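Long-range contact in ATP phosphoribosyltransferase regulatory subunit (Thermotoga maritima, PDB 1USY), which is probably required for the first step of histidine biosynthesis and may allow histidine to feed back on ATP phosphoribosyltransferase activity: residues V125-G130 with P217-E222. Numbering follows the deposited sequence.
Sequences VIVEIG and PTVSVE
With CG1 of Ile126 set beside its own backbone N (chi1 -65°), the CG2 branch falls anti to that N and meets the Glu222 side chain, which runs extended beyond CG (chi2 -158°). Glu222 lays CG and the carboxylate carbon against this methyl, Ile126 CG2 to Glu222 CG being 3.4 Å, and both carboxylate oxygens lie around the same group. Within its own strand, Glu222 OE1 accepts the Ser220 hydroxyl through its anti lone pair (OG to OE1 2.8 Å). OE2 pairs with Arg187, which also bridges to Glu128; the latter carboxylate has a further basic partner on the chain of another protein. Without the Glu222 side chain beyond CB, as with an alanine here, the Ile126 methyl is likely to lose its cover, and the Ser220 hydroxyl and Arg187 would each be short of a partner. Strands 125-131 and 220-223 run parallel, at 19° for the short segments, and 220-223 ends this chain's mixed sheet, the large, mainly antiparallel sheet of the class-II aminoacyl-tRNA synthetase fold. The ladder alternates between strands: Ser220 N to Val125 O (3.2 Å), Val127 N to Ser220 O (3.1 Å), Glu222 N to Val127 O (2.8 Å) and Ile129 N to Glu222 O (2.7 Å). On the face away from Glu222, Val127 and Val221 turn to helix 199-215, where both rest on Leu212. Val219 points toward the partner strand and divides its two methyls, CG1 reaching Val125 CG2 at 3.7 Å and CG2 reaching Val127 CG2 at 3.9 Å. On the far side of 125-131, Ile126 and Glu128 make backbone hydrogen bonds to Tyr242 and Thr240 of strand 237-243.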
ATOM      1  N   VAL B 125      -2.861 -41.370 -17.495  1.00 24.09           N
ATOM      2  CA  VAL B 125      -2.874 -40.679 -16.221  1.00 21.87           C
ATOM      3  C   VAL B 125      -2.783 -41.653 -15.061  1.00 26.04           C
ATOM      4  O   VAL B 125      -3.183 -42.812 -15.189  1.00 26.10           O
ATOM      5  CB  VAL B 125      -4.069 -39.629 -16.086  1.00 25.17           C
ATOM      6  CG1 VAL B 125      -4.235 -38.801 -17.367  1.00 15.46           C
ATOM      7  CG2 VAL B 125      -5.397 -40.273 -15.702  1.00 17.42           C
ATOM      8  N   ILE B 126      -2.213 -41.179 -13.945  1.00 25.67           N
ATOM      9  CA  ILE B 126      -2.132 -41.921 -12.693  1.00 20.05           C
ATOM     10  C   ILE B 126      -2.972 -41.206 -11.621  1.00 18.18           C
ATOM     11  O   ILE B 126      -2.803 -40.021 -11.383  1.00 27.42           O
ATOM     12  CB  ILE B 126      -0.641 -42.056 -12.251  1.00 17.62           C
ATOM     13  CG1 ILE B 126       0.156 -42.888 -13.239  1.00 22.57           C
ATOM     14  CG2 ILE B 126      -0.498 -42.682 -10.874  1.00 19.10           C
ATOM     15  CD1 ILE B 126       1.721 -42.746 -13.092  1.00 14.18           C
ATOM     16  N   VAL B 127      -3.900 -41.928 -11.009  1.00 22.31           N
ATOM     17  CA  VAL B 127      -4.666 -41.458  -9.841  1.00 18.77           C
ATOM     18  C   VAL B 127      -4.093 -42.084  -8.572  1.00 21.94           C
ATOM     19  O   VAL B 127      -4.142 -43.317  -8.366  1.00 21.43           O
ATOM     20  CB  VAL B 127      -6.169 -41.823  -9.941  1.00 19.75           C
ATOM     21  CG1 VAL B 127      -6.918 -41.323  -8.693  1.00 20.45           C
ATOM     22  CG2 VAL B 127      -6.799 -41.231 -11.258  1.00 16.24           C
ATOM     23  N   GLU B 128      -3.486 -41.248  -7.751  1.00 15.25           N
ATOM     24  CA  GLU B 128      -2.830 -41.747  -6.569  1.00 16.78           C
ATOM     25  C   GLU B 128      -3.762 -41.472  -5.377  1.00 15.40           C
ATOM     26  O   GLU B 128      -4.155 -40.343  -5.135  1.00 17.08           O
ATOM     27  CB  GLU B 128      -1.466 -41.078  -6.438  1.00 16.23           C
ATOM     28  CG  GLU B 128      -0.795 -41.342  -5.119  1.00 24.45           C
ATOM     29  CD  GLU B 128       0.474 -40.551  -4.916  1.00 28.32           C
ATOM     30  OE1 GLU B 128       0.432 -39.373  -4.487  1.00 38.12           O
ATOM     31  OE2 GLU B 128       1.532 -41.121  -5.190  1.00 31.50           O
ATOM     32  N   ILE B 129      -4.165 -42.512  -4.675  1.00 17.52           N
ATOM     33  CA  ILE B 129      -5.125 -42.365  -3.565  1.00 20.23           C
ATOM     34  C   ILE B 129      -4.425 -42.488  -2.222  1.00 21.30           C
ATOM     35  O   ILE B 129      -3.474 -43.245  -2.047  1.00 24.85           O
ATOM     36  CB  ILE B 129      -6.252 -43.429  -3.618  1.00 24.32           C
ATOM     37  CG1 ILE B 129      -6.991 -43.438  -4.966  1.00 23.68           C
ATOM     38  CG2 ILE B 129      -7.222 -43.248  -2.423  1.00 21.73           C
ATOM     39  CD1 ILE B 129      -8.176 -42.463  -5.023  1.00 37.66           C
ATOM     40  N   GLY B 130      -4.914 -41.742  -1.259  1.00 20.64           N
ATOM     41  CA  GLY B 130      -4.318 -41.730   0.055  1.00 15.78           C
ATOM     42  C   GLY B 130      -5.444 -41.612   1.063  1.00 18.95           C
ATOM     43  O   GLY B 130      -6.613 -41.438   0.709  1.00 15.05           O
ATOM     44  N   PRO B 217     -10.632 -48.070 -16.925  1.00 31.71           N
ATOM     45  CA  PRO B 217      -9.663 -49.154 -17.182  1.00 30.12           C
ATOM     46  C   PRO B 217      -8.355 -48.720 -17.877  1.00 29.83           C
ATOM     47  O   PRO B 217      -7.453 -49.563 -18.013  1.00 32.21           O
ATOM     48  CB  PRO B 217     -10.449 -50.139 -18.062  1.00 31.58           C
ATOM     49  CG  PRO B 217     -11.566 -49.308 -18.698  1.00 27.84           C
ATOM     50  CD  PRO B 217     -11.818 -48.134 -17.813  1.00 28.22           C
ATOM     51  N   THR B 218      -8.260 -47.459 -18.312  1.00 30.26           N
ATOM     52  CA  THR B 218      -7.039 -46.926 -18.925  1.00 29.15           C
ATOM     53  C   THR B 218      -6.285 -45.956 -18.001  1.00 30.36           C
ATOM     54  O   THR B 218      -5.299 -45.331 -18.424  1.00 31.30           O
ATOM     55  CB  THR B 218      -7.332 -46.203 -20.269  1.00 33.92           C
ATOM     56  OG1 THR B 218      -8.016 -44.958 -20.015  1.00 36.57           O
ATOM     57  CG2 THR B 218      -8.260 -47.034 -21.202  1.00 29.14           C
ATOM     58  N   VAL B 219      -6.743 -45.785 -16.763  1.00 21.79           N
ATOM     59  CA  VAL B 219      -5.901 -45.060 -15.814  1.00 23.91           C
ATOM     60  C   VAL B 219      -5.304 -46.080 -14.852  1.00 21.06           C
ATOM     61  O   VAL B 219      -5.898 -47.089 -14.581  1.00 23.94           O
ATOM     62  CB  VAL B 219      -6.605 -43.852 -15.053  1.00 22.08           C
ATOM     63  CG1 VAL B 219      -7.730 -43.200 -15.874  1.00 21.87           C
ATOM     64  CG2 VAL B 219      -7.139 -44.280 -13.705  1.00 25.36           C
ATOM     65  N   SER B 220      -4.114 -45.805 -14.368  1.00 22.06           N
ATOM     66  CA  SER B 220      -3.475 -46.606 -13.346  1.00 21.63           C
ATOM     67  C   SER B 220      -3.840 -46.010 -11.968  1.00 21.57           C
ATOM     68  O   SER B 220      -3.421 -44.902 -11.624  1.00 15.09           O
ATOM     69  CB  SER B 220      -1.964 -46.585 -13.596  1.00 22.08           C
ATOM     70  OG  SER B 220      -1.276 -47.384 -12.676  1.00 23.01           O
ATOM     71  N   VAL B 221      -4.677 -46.722 -11.209  1.00 21.17           N
ATOM     72  CA  VAL B 221      -5.019 -46.299  -9.851  1.00 22.95           C
ATOM     73  C   VAL B 221      -4.014 -46.853  -8.864  1.00 20.51           C
ATOM     74  O   VAL B 221      -3.848 -48.069  -8.777  1.00 17.55           O
ATOM     75  CB  VAL B 221      -6.482 -46.672  -9.404  1.00 23.89           C
ATOM     76  CG1 VAL B 221      -7.489 -45.908 -10.225  1.00 30.46           C
ATOM     77  CG2 VAL B 221      -6.755 -48.139  -9.569  1.00 31.68           C
ATOM     78  N   GLU B 222      -3.335 -45.969  -8.132  1.00 16.43           N
ATOM     79  CA  GLU B 222      -2.347 -46.447  -7.171  1.00 20.80           C
ATOM     80  C   GLU B 222      -2.537 -45.894  -5.763  1.00 17.21           C
ATOM     81  O   GLU B 222      -3.205 -44.896  -5.537  1.00 23.29           O
ATOM     82  CB  GLU B 222      -0.894 -46.283  -7.657  1.00 23.18           C
ATOM     83  CG  GLU B 222      -0.741 -45.522  -8.936  1.00 30.04           C
ATOM     84  CD  GLU B 222       0.544 -45.797  -9.682  1.00 30.25           C
ATOM     85  OE1 GLU B 222       0.477 -46.491 -10.715  1.00 29.32           O
ATOM     86  OE2 GLU B 222       1.602 -45.256  -9.291  1.00 31.91           O
TER